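Local structure of erythromycin dehydratase (Saccharopolyspora erythraea, 3EL6) at residues V267-L281 / T284-V298. The protein probably dehydrates beta-hydroxyacyl intermediates during assembly of the erythromycin polyketide, as a double-hotdog dehydratase domain of the synthase DEBS 2. Residues are numbered along the deposited sequence; the frame is centred on the assembly and turned at random.
Sequences VRVVATPAGADAMAL and TDPAGHLVATVDSLV. With SO4 (sulfate ion), chain B.
M279 and L297 face each other as an antiparallel hydrogen-bonded pair, joined by two backbone bonds, L297 N to M279 O at 2.8 Å and the return bond from M279 N to L297 O. The next bonded pair is L281 with V294 (L281 N to V294 O, 2.9 Å). Between the two pairs the register slips by one, a worked example of how strands absorb an extra residue: this beta bulge has it on strand 290-299, which turns a corner at D295. D295 and S296 both face N255 of strand 251-259, a classic bulge on that side; A280 CB lies 3.3 Å from D295 O. At the other end, R268 and T284 exchange a further pair of backbone bonds.

Strands 266-273, 278-284 and 290-299 thus form an antiparallel meander within the double hotdog fold, with strand 251-259 flanking the last of them. Among apolar contacts, the CB atoms of the partners L281 and V294 meet at 4.0 Å, L281 CD1 reaches diagonally to L297 CD1 on the same face, and A278 CB touches V298 CG2 on the opposite face.

Polar side chains gather near the 285-288 turn. The extended R268 chain (chi2 170°, chi3 165°) runs past P286, whose carbonyl O lies over one guanidinium face. A sulfate, probably from the crystallisation liquor, lies at the guanidinium edge, in its plane, taking nearly straight hydrogen bonds from R268 NH1 (to O2, 2.9 Å) and NH2 (to O1). D285 receives H289 ND1 on the syn lone pair of OD2 at 3.1 Å, in the imidazole plane, while H289 N bonds to OD1 from above the carboxylate.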
# COMPACT_ATOMS: atom_id res chain seq x y z
N VAL A 267 17.26 25.57 16.93
CA VAL A 267 16.18 25.54 17.93
C VAL A 267 16.78 25.70 19.33
O VAL A 267 18.00 25.63 19.51
CB VAL A 267 15.41 24.18 17.85
CG1 VAL A 267 14.66 24.09 16.47
CG2 VAL A 267 16.36 22.98 18.14
N ARG A 268 15.91 25.96 20.31
CA ARG A 268 16.29 25.89 21.71
C ARG A 268 15.51 24.74 22.35
O ARG A 268 14.36 24.51 21.99
CB ARG A 268 15.90 27.21 22.40
CG ARG A 268 16.65 28.46 21.82
CD ARG A 268 16.09 29.83 22.31
NE ARG A 268 17.10 30.85 21.98
CZ ARG A 268 17.06 32.14 22.32
NH1 ARG A 268 16.03 32.64 22.99
NH2 ARG A 268 18.07 32.93 21.97
N VAL A 269 16.11 24.05 23.27
CA VAL A 269 15.50 22.85 23.84
C VAL A 269 15.49 23.00 25.37
O VAL A 269 16.50 23.38 25.98
CB VAL A 269 16.34 21.66 23.51
CG1 VAL A 269 15.71 20.36 24.08
CG2 VAL A 269 16.52 21.57 21.98
N VAL A 270 14.34 22.72 25.98
CA VAL A 270 14.30 22.54 27.43
C VAL A 270 13.96 21.08 27.70
O VAL A 270 12.90 20.58 27.21
CB VAL A 270 13.21 23.43 28.04
CG1 VAL A 270 13.19 23.19 29.55
CG2 VAL A 270 13.43 24.94 27.66
N ALA A 271 14.84 20.36 28.39
CA ALA A 271 14.61 18.96 28.70
C ALA A 271 14.31 18.88 30.19
O ALA A 271 15.07 19.39 31.01
CB ALA A 271 15.80 18.12 28.38
N THR A 272 13.19 18.25 30.54
CA THR A 272 12.80 18.12 31.95
C THR A 272 12.59 16.64 32.36
O THR A 272 12.12 15.82 31.57
CB THR A 272 11.56 19.02 32.24
OG1 THR A 272 10.53 18.75 31.30
CG2 THR A 272 11.89 20.46 31.98
N PRO A 273 12.97 16.27 33.60
CA PRO A 273 12.84 14.86 34.04
C PRO A 273 11.38 14.36 33.88
O PRO A 273 10.43 15.14 34.04
CB PRO A 273 13.21 14.93 35.55
CG PRO A 273 14.10 16.11 35.65
CD PRO A 273 13.48 17.13 34.69
N ALA A 274 11.22 13.11 33.48
CA ALA A 274 9.86 12.57 33.26
C ALA A 274 9.76 11.11 33.69
O ALA A 274 9.26 10.26 32.96
CB ALA A 274 9.42 12.73 31.82
N GLY A 275 10.25 10.82 34.87
CA GLY A 275 10.10 9.47 35.36
C GLY A 275 11.36 8.73 35.05
O GLY A 275 12.32 9.33 34.55
N ALA A 276 11.37 7.43 35.31
CA ALA A 276 12.62 6.69 35.19
C ALA A 276 13.09 6.55 33.73
O ALA A 276 12.34 6.13 32.84
CB ALA A 276 12.52 5.31 35.90
N ASP A 277 14.34 6.91 33.53
CA ASP A 277 14.99 6.78 32.24
C ASP A 277 14.33 7.65 31.17
O ASP A 277 14.50 7.36 29.99
CB ASP A 277 15.00 5.33 31.77
CG ASP A 277 15.67 4.38 32.77
OD1 ASP A 277 16.87 4.59 33.06
OD2 ASP A 277 15.00 3.41 33.22
N ALA A 278 13.62 8.71 31.56
CA ALA A 278 12.90 9.53 30.54
C ALA A 278 12.99 11.03 30.82
O ALA A 278 13.08 11.43 31.97
CB ALA A 278 11.43 9.09 30.47
N MET A 279 12.91 11.86 29.77
CA MET A 279 12.73 13.29 29.93
C MET A 279 11.74 13.78 28.92
O MET A 279 11.61 13.16 27.85
CB MET A 279 14.05 14.07 29.70
CG MET A 279 15.21 13.65 30.65
SD MET A 279 16.65 14.79 30.57
CE MET A 279 16.01 16.21 31.52
N ALA A 280 11.07 14.89 29.25
CA ALA A 280 10.13 15.58 28.35
C ALA A 280 10.92 16.63 27.62
O ALA A 280 11.87 17.16 28.15
CB ALA A 280 9.06 16.25 29.13
N LEU A 281 10.53 16.94 26.40
CA LEU A 281 11.29 17.93 25.65
C LEU A 281 10.39 19.02 25.16
O LEU A 281 9.29 18.77 24.65
CB LEU A 281 12.00 17.26 24.45
CG LEU A 281 13.09 16.25 24.74
CD1 LEU A 281 13.51 15.43 23.52
CD2 LEU A 281 14.36 17.02 25.26
N THR A 284 11.76 25.08 20.94
CA THR A 284 11.31 26.35 20.33
C THR A 284 12.28 26.90 19.30
O THR A 284 13.44 26.45 19.28
CB THR A 284 11.14 27.46 21.40
OG1 THR A 284 12.33 27.50 22.21
CG2 THR A 284 10.00 27.10 22.36
N ASP A 285 11.86 27.87 18.50
CA ASP A 285 12.85 28.59 17.67
C ASP A 285 13.53 29.70 18.47
O ASP A 285 13.20 29.92 19.64
CB ASP A 285 12.27 29.08 16.35
CG ASP A 285 11.18 30.15 16.52
OD1 ASP A 285 11.15 30.83 17.57
OD2 ASP A 285 10.40 30.32 15.58
N PRO A 286 14.56 30.35 17.89
CA PRO A 286 15.29 31.28 18.79
C PRO A 286 14.47 32.52 19.20
O PRO A 286 14.89 33.26 20.12
CB PRO A 286 16.50 31.68 17.96
CG PRO A 286 16.78 30.40 17.12
CD PRO A 286 15.34 30.00 16.68
N ALA A 287 13.37 32.74 18.49
CA ALA A 287 12.37 33.76 18.81
C ALA A 287 11.33 33.32 19.88
O ALA A 287 10.54 34.15 20.34
CB ALA A 287 11.67 34.21 17.53
N GLY A 288 11.42 32.08 20.35
CA GLY A 288 10.53 31.53 21.39
C GLY A 288 9.26 30.86 20.84
O GLY A 288 8.46 30.36 21.62
N HIS A 289 9.06 30.83 19.53
CA HIS A 289 7.85 30.14 19.01
C HIS A 289 8.00 28.63 19.17
O HIS A 289 9.08 28.10 18.93
CB HIS A 289 7.66 30.41 17.53
CG HIS A 289 7.52 31.85 17.21
ND1 HIS A 289 8.44 32.54 16.45
CD2 HIS A 289 6.59 32.76 17.59
CE1 HIS A 289 8.07 33.80 16.35
NE2 HIS A 289 6.95 33.96 17.04
N LEU A 290 6.91 27.93 19.52
CA LEU A 290 7.00 26.50 19.79
C LEU A 290 7.19 25.79 18.45
O LEU A 290 6.52 26.11 17.44
CB LEU A 290 5.70 25.99 20.43
CG LEU A 290 5.73 24.56 20.96
CD1 LEU A 290 6.77 24.36 22.07
CD2 LEU A 290 4.33 24.07 21.42
N VAL A 291 8.09 24.81 18.45
CA VAL A 291 8.40 24.07 17.23
C VAL A 291 7.98 22.61 17.42
O VAL A 291 7.40 22.01 16.50
CB VAL A 291 9.93 24.17 16.86
CG1 VAL A 291 10.29 23.16 15.73
CG2 VAL A 291 10.25 25.62 16.39
N ALA A 292 8.27 22.04 18.59
CA ALA A 292 7.90 20.65 18.84
C ALA A 292 7.86 20.34 20.33
O ALA A 292 8.55 21.00 21.12
CB ALA A 292 8.90 19.72 18.11
N THR A 293 7.08 19.33 20.73
CA THR A 293 7.12 18.77 22.08
C THR A 293 7.19 17.28 22.05
O THR A 293 6.78 16.65 21.04
CB THR A 293 5.89 19.18 22.92
OG1 THR A 293 4.69 18.66 22.32
CG2 THR A 293 5.76 20.70 22.99
N VAL A 294 7.74 16.68 23.11
CA VAL A 294 7.83 15.26 23.27
C VAL A 294 7.46 15.04 24.73
O VAL A 294 8.12 15.57 25.68
CB VAL A 294 9.27 14.70 23.03
CG1 VAL A 294 9.34 13.15 23.40
CG2 VAL A 294 9.78 15.01 21.60
N ASP A 295 6.35 14.34 24.96
CA ASP A 295 5.92 14.14 26.35
C ASP A 295 6.93 13.34 27.15
O ASP A 295 7.23 13.67 28.33
CB ASP A 295 4.55 13.46 26.42
CG ASP A 295 3.40 14.41 26.16
OD1 ASP A 295 3.61 15.62 25.86
OD2 ASP A 295 2.22 13.95 26.26
N SER A 296 7.47 12.27 26.57
CA SER A 296 8.64 11.60 27.14
C SER A 296 9.44 10.86 26.11
O SER A 296 8.86 10.19 25.22
CB SER A 296 8.31 10.60 28.27
OG SER A 296 7.21 9.83 27.91
N LEU A 297 10.76 10.99 26.23
CA LEU A 297 11.71 10.27 25.42
C LEU A 297 12.35 9.34 26.42
O LEU A 297 12.92 9.80 27.43
CB LEU A 297 12.80 11.24 24.94
CG LEU A 297 13.49 10.89 23.63
CD1 LEU A 297 14.90 11.45 23.53
CD2 LEU A 297 13.38 9.44 23.23
N VAL A 298 12.31 8.05 26.14
CA VAL A 298 12.80 7.04 27.09
C VAL A 298 14.03 6.37 26.54
O VAL A 298 14.07 5.98 25.36
CB VAL A 298 11.75 5.95 27.34
CG1 VAL A 298 12.23 4.99 28.43
CG2 VAL A 298 10.46 6.56 27.70
S SO4 B . 16.88 36.39 23.30
O1 SO4 B . 18.19 35.82 22.98
O2 SO4 B . 16.02 35.40 23.97
O3 SO4 B . 17.06 37.56 24.17
O4 SO4 B . 16.24 36.83 22.05
O HOH W 1 12.37 25.53 24.37